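Local coordinates for periplasmic binding protein (Veillonella parvula, PDB 4OVK), which probably binds a solute outside the cell membrane and hands it to the membrane-embedded part of an ABC transporter for uptake, at residues I157-D162 / E284-M289; A165-K170 / T203-E208; Y276-P281 / N328-I333. All blocks are in the same frame, centred on the assembly; numbering follows the deposited sequence.

Contact 1 (I157-D162 / E284-M289)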
loop_
_atom_site.group_PDB
_atom_site.type_symbol
_atom_site.label_atom_id
_atom_site.label_comp_id
_atom_site.label_asym_id
_atom_site.label_seq_id
_atom_site.Cartn_x
_atom_site.Cartn_y
_atom_site.Cartn_z
ATOM N N ILE A 157 12.618 -5.231 -6.250
ATOM C CA ILE A 157 13.397 -4.153 -5.660
ATOM C C ILE A 157 13.943 -3.238 -6.751
ATOM O O ILE A 157 13.901 -2.012 -6.600
ATOM C CB ILE A 157 14.532 -4.694 -4.781
ATOM C CG1 ILE A 157 13.937 -5.380 -3.541
ATOM C CG2 ILE A 157 15.466 -3.569 -4.347
ATOM C CD1 ILE A 157 14.888 -6.364 -2.889
ATOM N N SER A 158 14.435 -3.834 -7.841
ATOM C CA SER A 158 14.927 -3.063 -8.997
ATOM C C SER A 158 13.829 -2.204 -9.611
ATOM O O SER A 158 14.074 -1.071 -10.012
ATOM C CB SER A 158 15.501 -3.984 -10.069
ATOM O OG SER A 158 16.716 -4.579 -9.628
ATOM N N TYR A 159 12.625 -2.754 -9.676
ATOM C CA TYR A 159 11.467 -2.027 -10.178
ATOM C C TYR A 159 11.222 -0.781 -9.319
ATOM O O TYR A 159 11.054 0.311 -9.846
ATOM C CB TYR A 159 10.239 -2.941 -10.211
ATOM C CG TYR A 159 9.036 -2.362 -10.921
ATOM C CD1 TYR A 159 8.881 -2.480 -12.308
ATOM C CD2 TYR A 159 8.053 -1.708 -10.213
ATOM C CE1 TYR A 159 7.768 -1.947 -12.954
ATOM C CE2 TYR A 159 6.947 -1.176 -10.840
ATOM C CZ TYR A 159 6.814 -1.279 -12.210
ATOM O OH TYR A 159 5.695 -0.748 -12.787
ATOM N N HIS A 160 11.236 -0.949 -7.997
ATOM C CA HIS A 160 11.088 0.186 -7.073
ATOM C C HIS A 160 12.240 1.182 -7.195
ATOM O O HIS A 160 12.011 2.392 -7.254
ATOM C CB HIS A 160 10.979 -0.304 -5.628
ATOM C CG HIS A 160 9.614 -0.804 -5.267
ATOM N ND1 HIS A 160 8.912 -0.337 -4.176
ATOM C CD2 HIS A 160 8.801 -1.699 -5.882
ATOM C CE1 HIS A 160 7.740 -0.943 -4.122
ATOM N NE2 HIS A 160 7.646 -1.767 -5.152
ATOM N N LYS A 161 13.472 0.684 -7.237
ATOM C CA LYS A 161 14.639 1.575 -7.369
ATOM C C LYS A 161 14.635 2.356 -8.684
ATOM O O LYS A 161 14.942 3.562 -8.695
ATOM C CB LYS A 161 15.957 0.798 -7.197
ATOM C CG LYS A 161 16.226 0.398 -5.746
ATOM C CD LYS A 161 17.627 -0.153 -5.529
ATOM C CE LYS A 161 17.761 -0.809 -4.151
ATOM N NZ LYS A 161 18.826 -1.864 -4.062
ATOM N N ASP A 162 14.271 1.690 -9.782
ATOM C CA ASP A 162 14.204 2.357 -11.093
ATOM C C ASP A 162 13.117 3.449 -11.078
ATOM O O ASP A 162 13.313 4.542 -11.626
ATOM C CB ASP A 162 13.920 1.351 -12.213
ATOM C CG ASP A 162 15.098 0.402 -12.494
ATOM O OD1 ASP A 162 16.215 0.643 -12.013
ATOM O OD2 ASP A 162 14.895 -0.608 -13.209
ATOM N N GLU A 284 3.092 -2.225 -4.957
ATOM C CA GLU A 284 2.626 -1.498 -6.140
ATOM C C GLU A 284 2.789 0.043 -6.035
ATOM O O GLU A 284 2.321 0.780 -6.900
ATOM C CB GLU A 284 1.176 -1.881 -6.403
ATOM C CG GLU A 284 1.021 -3.373 -6.685
ATOM C CD GLU A 284 -0.409 -3.861 -6.774
ATOM O OE1 GLU A 284 -1.330 -3.184 -6.282
ATOM O OE2 GLU A 284 -0.606 -4.971 -7.291
ATOM N N THR A 285 3.466 0.529 -5.005
ATOM C CA THR A 285 3.668 1.977 -4.834
ATOM C C THR A 285 4.170 2.716 -6.093
ATOM O O THR A 285 3.683 3.816 -6.376
ATOM C CB THR A 285 4.563 2.296 -3.626
ATOM O OG1 THR A 285 3.883 1.912 -2.425
ATOM C CG2 THR A 285 4.893 3.788 -3.553
ATOM N N PRO A 286 5.106 2.130 -6.854
ATOM C CA PRO A 286 5.507 2.835 -8.085
ATOM C C PRO A 286 4.353 3.131 -9.057
ATOM O O PRO A 286 4.403 4.134 -9.789
ATOM C CB PRO A 286 6.519 1.876 -8.721
ATOM C CG PRO A 286 7.106 1.162 -7.577
ATOM C CD PRO A 286 5.977 0.961 -6.598
ATOM N N LEU A 287 3.336 2.273 -9.073
ATOM C CA LEU A 287 2.158 2.497 -9.919
ATOM C C LEU A 287 1.303 3.652 -9.376
ATOM O O LEU A 287 0.771 4.475 -10.136
ATOM C CB LEU A 287 1.335 1.215 -10.058
ATOM C CG LEU A 287 2.104 0.079 -10.738
ATOM C CD1 LEU A 287 1.414 -1.241 -10.503
ATOM C CD2 LEU A 287 2.307 0.323 -12.245
HETATM N N MSE A 288 1.205 3.739 -8.055
HETATM C CA MSE A 288 0.529 4.864 -7.417
HETATM C C MSE A 288 1.225 6.168 -7.742
HETATM O O MSE A 288 0.571 7.163 -8.023
HETATM C CB MSE A 288 0.480 4.640 -5.916
HETATM C CG MSE A 288 -0.058 5.844 -5.153
HETATM SE SE MSE A 288 -1.876 6.354 -5.721
HETATM C CE MSE A 288 -2.460 7.108 -4.003
HETATM N N MSE A 289 2.555 6.171 -7.731
HETATM C CA MSE A 289 3.322 7.385 -8.035
HETATM C C MSE A 289 3.072 7.829 -9.468
HETATM O O MSE A 289 2.923 9.027 -9.768
HETATM C CB MSE A 289 4.810 7.126 -7.811
HETATM C CG MSE A 289 5.079 6.859 -6.352
HETATM SE SE MSE A 289 5.182 8.562 -5.401
HETATM C CE MSE A 289 6.891 8.030 -4.577
#
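Y159 holds CG anti to the backbone N (chi1 -171°), which brings the end of its ring to P286, and H160, with CG beside the backbone N (chi1 -80°), brings its imidazole to the same proline. The two neighbours lie on helix 150-170, the long helix that joins the two lobes in this class of periplasmic binding protein; P286 is the second residue of helix 285-296, two after the N-cap residue E284. The axes of the helical segments 157-162 and 285-289 run in roughly the same direction, 10.1 Å apart at closest. P286 meets both rings, its CG near each. Its CD lies over one face of the H160 ring, 3.7 Å from the centroid and 21° off the normal, a CH-pi contact. Its CB packs obliquely against the Y159 ring, 3.7 Å from CE2. The imidazole is fixed in rotation by a hydrogen bond from NE2 to the backbone O of V283. A leucine in place of H160 would probably leave that carbonyl without its imidazole donor and P286 without the flat surface on which CD rests. The tyrosine ring also meets F313 edge-to-face, and its OH reaches CD2 of L287 at 3.6 Å.

Contact 2 (A165-K170 / T203-E208)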
loop_
_atom_site.group_PDB
_atom_site.type_symbol
_atom_site.label_atom_id
_atom_site.label_comp_id
_atom_site.label_asym_id
_atom_site.label_seq_id
_atom_site.Cartn_x
_atom_site.Cartn_y
_atom_site.Cartn_z
ATOM N N ALA A 165 14.446 6.412 -9.022
ATOM C CA ALA A 165 15.408 7.165 -9.830
ATOM C C ALA A 165 14.697 8.000 -10.889
ATOM O O ALA A 165 15.086 9.134 -11.131
ATOM C CB ALA A 165 16.413 6.234 -10.492
ATOM N N TYR A 166 13.665 7.436 -11.517
ATOM C CA TYR A 166 12.878 8.184 -12.515
ATOM C C TYR A 166 12.256 9.447 -11.911
ATOM O O TYR A 166 12.385 10.535 -12.460
ATOM C CB TYR A 166 11.808 7.283 -13.132
ATOM C CG TYR A 166 10.755 8.004 -13.948
ATOM C CD1 TYR A 166 10.973 8.312 -15.286
ATOM C CD2 TYR A 166 9.546 8.382 -13.378
ATOM C CE1 TYR A 166 10.011 8.969 -16.036
ATOM C CE2 TYR A 166 8.579 9.040 -14.114
ATOM C CZ TYR A 166 8.829 9.341 -15.449
ATOM O OH TYR A 166 7.895 9.997 -16.205
ATOM N N PHE A 167 11.602 9.309 -10.768
ATOM C CA PHE A 167 10.997 10.471 -10.112
ATOM C C PHE A 167 12.041 11.464 -9.572
ATOM O O PHE A 167 11.811 12.667 -9.610
ATOM C CB PHE A 167 9.987 10.043 -9.038
ATOM C CG PHE A 167 8.676 9.574 -9.615
ATOM C CD1 PHE A 167 7.723 10.493 -10.023
ATOM C CD2 PHE A 167 8.418 8.224 -9.797
ATOM C CE1 PHE A 167 6.528 10.081 -10.584
ATOM C CE2 PHE A 167 7.225 7.801 -10.363
ATOM C CZ PHE A 167 6.280 8.730 -10.759
ATOM N N LYS A 168 13.195 10.987 -9.106
ATOM C CA LYS A 168 14.240 11.925 -8.673
ATOM C C LYS A 168 14.745 12.729 -9.858
ATOM O O LYS A 168 15.037 13.918 -9.725
ATOM C CB LYS A 168 15.426 11.224 -7.997
ATOM C CG LYS A 168 15.086 10.488 -6.709
ATOM C CD LYS A 168 14.767 11.421 -5.552
ATOM C CE LYS A 168 16.018 11.839 -4.804
ATOM N NZ LYS A 168 15.740 12.901 -3.796
ATOM N N GLN A 169 14.841 12.086 -11.021
ATOM C CA GLN A 169 15.440 12.736 -12.181
ATOM C C GLN A 169 14.449 13.758 -12.717
ATOM O O GLN A 169 14.826 14.852 -13.049
ATOM C CB GLN A 169 15.815 11.716 -13.259
ATOM C CG GLN A 169 16.736 12.248 -14.353
ATOM C CD GLN A 169 16.000 13.017 -15.442
ATOM O OE1 GLN A 169 14.841 12.724 -15.767
ATOM N NE2 GLN A 169 16.675 14.006 -16.014
ATOM N N LYS A 170 13.170 13.400 -12.770
ATOM C CA LYS A 170 12.152 14.366 -13.183
ATOM C C LYS A 170 12.133 15.580 -12.252
ATOM O O LYS A 170 11.884 16.701 -12.693
ATOM C CB LYS A 170 10.772 13.715 -13.251
ATOM C CG LYS A 170 10.620 12.712 -14.382
ATOM C CD LYS A 170 10.615 13.377 -15.748
ATOM C CE LYS A 170 10.445 12.339 -16.848
ATOM N NZ LYS A 170 10.332 12.979 -18.182
ATOM N N THR A 203 4.629 15.774 -2.808
ATOM C CA THR A 203 5.800 16.604 -3.097
ATOM C C THR A 203 6.610 16.001 -4.246
ATOM O O THR A 203 7.004 16.715 -5.158
ATOM C CB THR A 203 6.699 16.761 -1.854
ATOM O OG1 THR A 203 5.998 17.504 -0.847
ATOM C CG2 THR A 203 7.998 17.491 -2.201
HETATM N N MSE A 204 6.838 14.683 -4.212
HETATM C CA MSE A 204 7.674 14.044 -5.222
HETATM C C MSE A 204 7.037 14.130 -6.593
HETATM O O MSE A 204 7.738 14.130 -7.596
HETATM C CB MSE A 204 7.960 12.596 -4.841
HETATM C CG MSE A 204 8.876 11.874 -5.833
HETATM SE SE MSE A 204 10.705 12.640 -5.882
HETATM C CE MSE A 204 11.350 12.071 -4.104
ATOM N N THR A 205 5.709 14.207 -6.654
ATOM C CA THR A 205 5.006 14.277 -7.941
ATOM C C THR A 205 4.611 15.705 -8.345
ATOM O O THR A 205 3.821 15.901 -9.273
ATOM C CB THR A 205 3.791 13.325 -7.951
ATOM O OG1 THR A 205 2.893 13.661 -6.887
ATOM C CG2 THR A 205 4.264 11.867 -7.783
ATOM N N GLY A 206 5.188 16.699 -7.672
ATOM C CA GLY A 206 5.087 18.092 -8.110
ATOM C C GLY A 206 3.873 18.865 -7.630
ATOM O O GLY A 206 3.459 19.846 -8.265
ATOM N N GLY A 207 3.313 18.449 -6.494
ATOM C CA GLY A 207 2.208 19.174 -5.890
ATOM C C GLY A 207 2.642 19.913 -4.644
ATOM O O GLY A 207 3.702 19.617 -4.059
ATOM N N GLU A 208 1.832 20.892 -4.254
ATOM C CA GLU A 208 1.988 21.548 -2.964
ATOM C C GLU A 208 0.979 20.904 -2.035
ATOM O O GLU A 208 -0.172 20.707 -2.408
ATOM C CB GLU A 208 1.737 23.057 -3.062
ATOM C CG GLU A 208 1.708 23.766 -1.710
ATOM C CD GLU A 208 1.506 25.269 -1.798
ATOM O OE1 GLU A 208 1.472 25.824 -2.923
ATOM O OE2 GLU A 208 1.374 25.904 -0.721
HETATM O O HOH W 1 9.551 14.159 -9.691
#
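A Schellman motif ends helix 197-204 where M204 and T205 pack against F167, in the last turns of the long interlobe helix 150-170. In this motif G206 takes a positive phi and its N bonds to T203 O at 3.1 Å, turning the chain toward the short edge strand 208-209 of the second lobe's parallel sheet. M204, present as selenomethionine, leaves its helix with CG anti to the backbone N (chi1 -178°), which carries CG to within 3.9 Å of F167 CB. Bends at chi2 and chi3 then carry the chain on past F167 to K168: SE lies 3.9 Å from the carbonyl O of F167, and the terminal CE meets CD of K168 at 3.8 Å, the two chains crossing at about a right angle on the solvent side. T205 works on the inner side. Its OG1 turns back to bond to M201 O, while the methyl CG2 comes obliquely to the F167 ring, 4.0 Å from CE1. M289 and K290 of helix 285-296 also touch this ring. No direct hydrogen bond joins the segments; instead one water donates to both backbone carbonyls, at 2.7 Å to F167 O and 2.8 Å to M204 O.

Contact 3 (Y276-P281 / N328-I333)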
loop_
_atom_site.group_PDB
_atom_site.type_symbol
_atom_site.label_atom_id
_atom_site.label_comp_id
_atom_site.label_asym_id
_atom_site.label_seq_id
_atom_site.Cartn_x
_atom_site.Cartn_y
_atom_site.Cartn_z
ATOM N N TYR A 276 -3.565 -4.259 -2.715
ATOM C CA TYR A 276 -3.744 -3.675 -1.390
ATOM C C TYR A 276 -3.961 -2.193 -1.679
ATOM O O TYR A 276 -3.721 -1.728 -2.822
ATOM C CB TYR A 276 -2.502 -3.913 -0.508
ATOM C CG TYR A 276 -2.744 -3.604 0.956
ATOM C CD1 TYR A 276 -3.571 -4.413 1.730
ATOM C CD2 TYR A 276 -2.188 -2.485 1.556
ATOM C CE1 TYR A 276 -3.825 -4.116 3.055
ATOM C CE2 TYR A 276 -2.422 -2.193 2.886
ATOM C CZ TYR A 276 -3.246 -3.004 3.625
ATOM O OH TYR A 276 -3.487 -2.697 4.943
ATOM N N ARG A 277 -4.451 -1.436 -0.713
ATOM C CA ARG A 277 -4.637 -0.015 -1.003
ATOM C C ARG A 277 -3.279 0.663 -1.244
ATOM O O ARG A 277 -2.236 0.234 -0.743
ATOM C CB ARG A 277 -5.484 0.697 0.041
ATOM C CG ARG A 277 -4.869 0.772 1.403
ATOM C CD ARG A 277 -5.898 1.202 2.441
ATOM N NE ARG A 277 -5.294 1.084 3.755
ATOM C CZ ARG A 277 -5.804 0.435 4.801
ATOM N NH1 ARG A 277 -5.114 0.406 5.931
ATOM N NH2 ARG A 277 -6.989 -0.166 4.744
ATOM N N TRP A 278 -3.317 1.685 -2.081
ATOM C CA TRP A 278 -2.125 2.372 -2.528
ATOM C C TRP A 278 -1.835 3.614 -1.694
ATOM O O TRP A 278 -0.897 4.346 -1.996
ATOM C CB TRP A 278 -2.288 2.734 -4.010
ATOM C CG TRP A 278 -2.164 1.586 -4.955
ATOM C CD1 TRP A 278 -2.055 0.249 -4.636
ATOM C CD2 TRP A 278 -2.165 1.652 -6.389
ATOM N NE1 TRP A 278 -1.972 -0.503 -5.789
ATOM C CE2 TRP A 278 -2.033 0.335 -6.874
ATOM C CE3 TRP A 278 -2.249 2.708 -7.316
ATOM C CZ2 TRP A 278 -1.992 0.040 -8.240
ATOM C CZ3 TRP A 278 -2.208 2.406 -8.680
ATOM C CH2 TRP A 278 -2.077 1.086 -9.120
ATOM N N ASP A 279 -2.619 3.803 -0.626
ATOM C CA ASP A 279 -2.575 4.984 0.244
ATOM C C ASP A 279 -1.344 5.033 1.140
ATOM O O ASP A 279 -1.054 6.089 1.693
ATOM C CB ASP A 279 -3.817 5.032 1.148
ATOM C CG ASP A 279 -5.141 5.081 0.357
ATOM O OD1 ASP A 279 -5.429 6.087 -0.319
ATOM O OD2 ASP A 279 -5.896 4.102 0.419
ATOM N N ALA A 280 -0.660 3.895 1.308
ATOM C CA ALA A 280 0.576 3.812 2.078
ATOM C C ALA A 280 1.550 2.839 1.393
ATOM O O ALA A 280 1.174 2.137 0.453
ATOM C CB ALA A 280 0.280 3.360 3.505
ATOM N N PRO A 281 2.808 2.788 1.862
ATOM C CA PRO A 281 3.789 1.947 1.171
ATOM C C PRO A 281 3.372 0.478 1.005
ATOM O O PRO A 281 2.878 -0.156 1.947
ATOM C CB PRO A 281 5.042 2.072 2.045
ATOM C CG PRO A 281 4.878 3.372 2.763
ATOM C CD PRO A 281 3.407 3.507 3.002
ATOM N N ASN A 328 -10.246 -0.773 -15.082
ATOM C CA ASN A 328 -11.184 0.308 -14.736
ATOM C C ASN A 328 -11.448 0.307 -13.226
ATOM O O ASN A 328 -11.447 1.345 -12.588
ATOM C CB ASN A 328 -12.505 0.144 -15.494
ATOM C CG ASN A 328 -13.441 1.340 -15.348
ATOM O OD1 ASN A 328 -13.488 2.016 -14.324
ATOM N ND2 ASN A 328 -14.192 1.603 -16.395
ATOM N N THR A 329 -11.663 -0.875 -12.672
ATOM C CA THR A 329 -11.912 -1.022 -11.239
ATOM C C THR A 329 -10.710 -0.610 -10.392
ATOM O O THR A 329 -10.858 0.172 -9.453
ATOM C CB THR A 329 -12.320 -2.469 -10.916
ATOM O OG1 THR A 329 -13.493 -2.785 -11.660
ATOM C CG2 THR A 329 -12.637 -2.631 -9.448
ATOM N N ILE A 330 -9.528 -1.122 -10.730
ATOM C CA ILE A 330 -8.308 -0.785 -9.994
ATOM C C ILE A 330 -8.046 0.723 -9.998
ATOM O O ILE A 330 -7.764 1.304 -8.956
ATOM C CB ILE A 330 -7.087 -1.521 -10.573
ATOM C CG1 ILE A 330 -7.222 -3.022 -10.274
ATOM C CG2 ILE A 330 -5.788 -0.928 -10.041
ATOM C CD1 ILE A 330 -6.227 -3.901 -11.005
ATOM N N LEU A 331 -8.170 1.352 -11.165
ATOM C CA LEU A 331 -7.792 2.755 -11.310
ATOM C C LEU A 331 -8.969 3.731 -11.151
ATOM O O LEU A 331 -8.771 4.935 -11.283
ATOM C CB LEU A 331 -7.117 2.968 -12.673
ATOM C CG LEU A 331 -5.786 2.252 -12.925
ATOM C CD1 LEU A 331 -5.245 2.556 -14.317
ATOM C CD2 LEU A 331 -4.779 2.665 -11.856
ATOM N N ASN A 332 -10.166 3.221 -10.839
ATOM C CA ASN A 332 -11.352 4.063 -10.639
ATOM C C ASN A 332 -11.609 4.975 -11.852
ATOM O O ASN A 332 -11.924 6.153 -11.695
ATOM C CB ASN A 332 -11.188 4.898 -9.356
ATOM C CG ASN A 332 -11.237 4.048 -8.098
ATOM O OD1 ASN A 332 -12.055 3.158 -7.993
ATOM N ND2 ASN A 332 -10.358 4.328 -7.141
ATOM N N ILE A 333 -11.480 4.416 -13.054
ATOM C CA ILE A 333 -11.556 5.211 -14.289
ATOM C C ILE A 333 -12.950 5.809 -14.465
ATOM O O ILE A 333 -13.072 7.012 -14.713
ATOM C CB ILE A 333 -11.078 4.402 -15.507
ATOM C CG1 ILE A 333 -9.552 4.200 -15.389
ATOM C CG2 ILE A 333 -11.472 5.076 -16.828
ATOM C CD1 ILE A 333 -8.942 3.290 -16.431
#
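W278 is the residue through which the loop 276-281 meets helix 324-331, its indole meeting I330 and L331 obliquely. The loop enters at Y276, which touches I39 of the first lobe and holds its OH over one face of the R277 guanidinium, 3.6 Å above the plane and offset toward the rim. R277 itself forms a cation-pi contact with F239. At W278 the side chain turns toward the helix: CG stands anti to the carbonyl carbon (chi1 -74°) and brings the six-membered ring to I330 and L331. The far carbons do the touching. CD2 of L331 comes obliquely to the ring, 4.1 Å from CZ3 and 4.2 Å from CH2, and the CG2 branch of I330 lies 4.3 Å from CZ2. These are loose, purely apolar contacts between buried groups. At the other end of the indole, NE1 hydrogen-bonds to E284 OE1, so that its one polar atom is satisfied inside the protein and the plane of the ring is anchored. D279 points in another direction, its carboxylate bound to Y183 OH and to the backbone N of N238 in the second lobe. A280 and P281 then lead the chain on toward helix 285-296. On the opposite segment, N332 has a positive phi and closes a Schellman motif, with I333 N bonded to N328 O at 3.1 Å. The loop follows strand 268-270, at one edge of the second parallel sheet, and runs between the two lobes, in keeping with the bilobal fold of periplasmic binding proteins, whose solute usually lies in the cleft between them.

How the contacts relate
Contacts 1 and 3 are buried, and the centres of contacts 3 and 1 lie about 9 and 11 Å from the centre of the chain; that of contact 2, only partly buried, lies about 19 Å out. Contacts 1 and 2 share helix 150-170, and M289, in the 284-289 segment, extends to F167 and T205 with its carbonyl O. Contact 3 joins contact 1 through W278, which packs on L287 and M288; it does not touch contact 2. Chemistry follows place: a proline against two aromatic rings, one met over its face, in contact 1, sparse aliphatic-to-indole packing in contact 3, and, nearer the surface, selenomethionine, a lysine chain and a bridging water in contact 2.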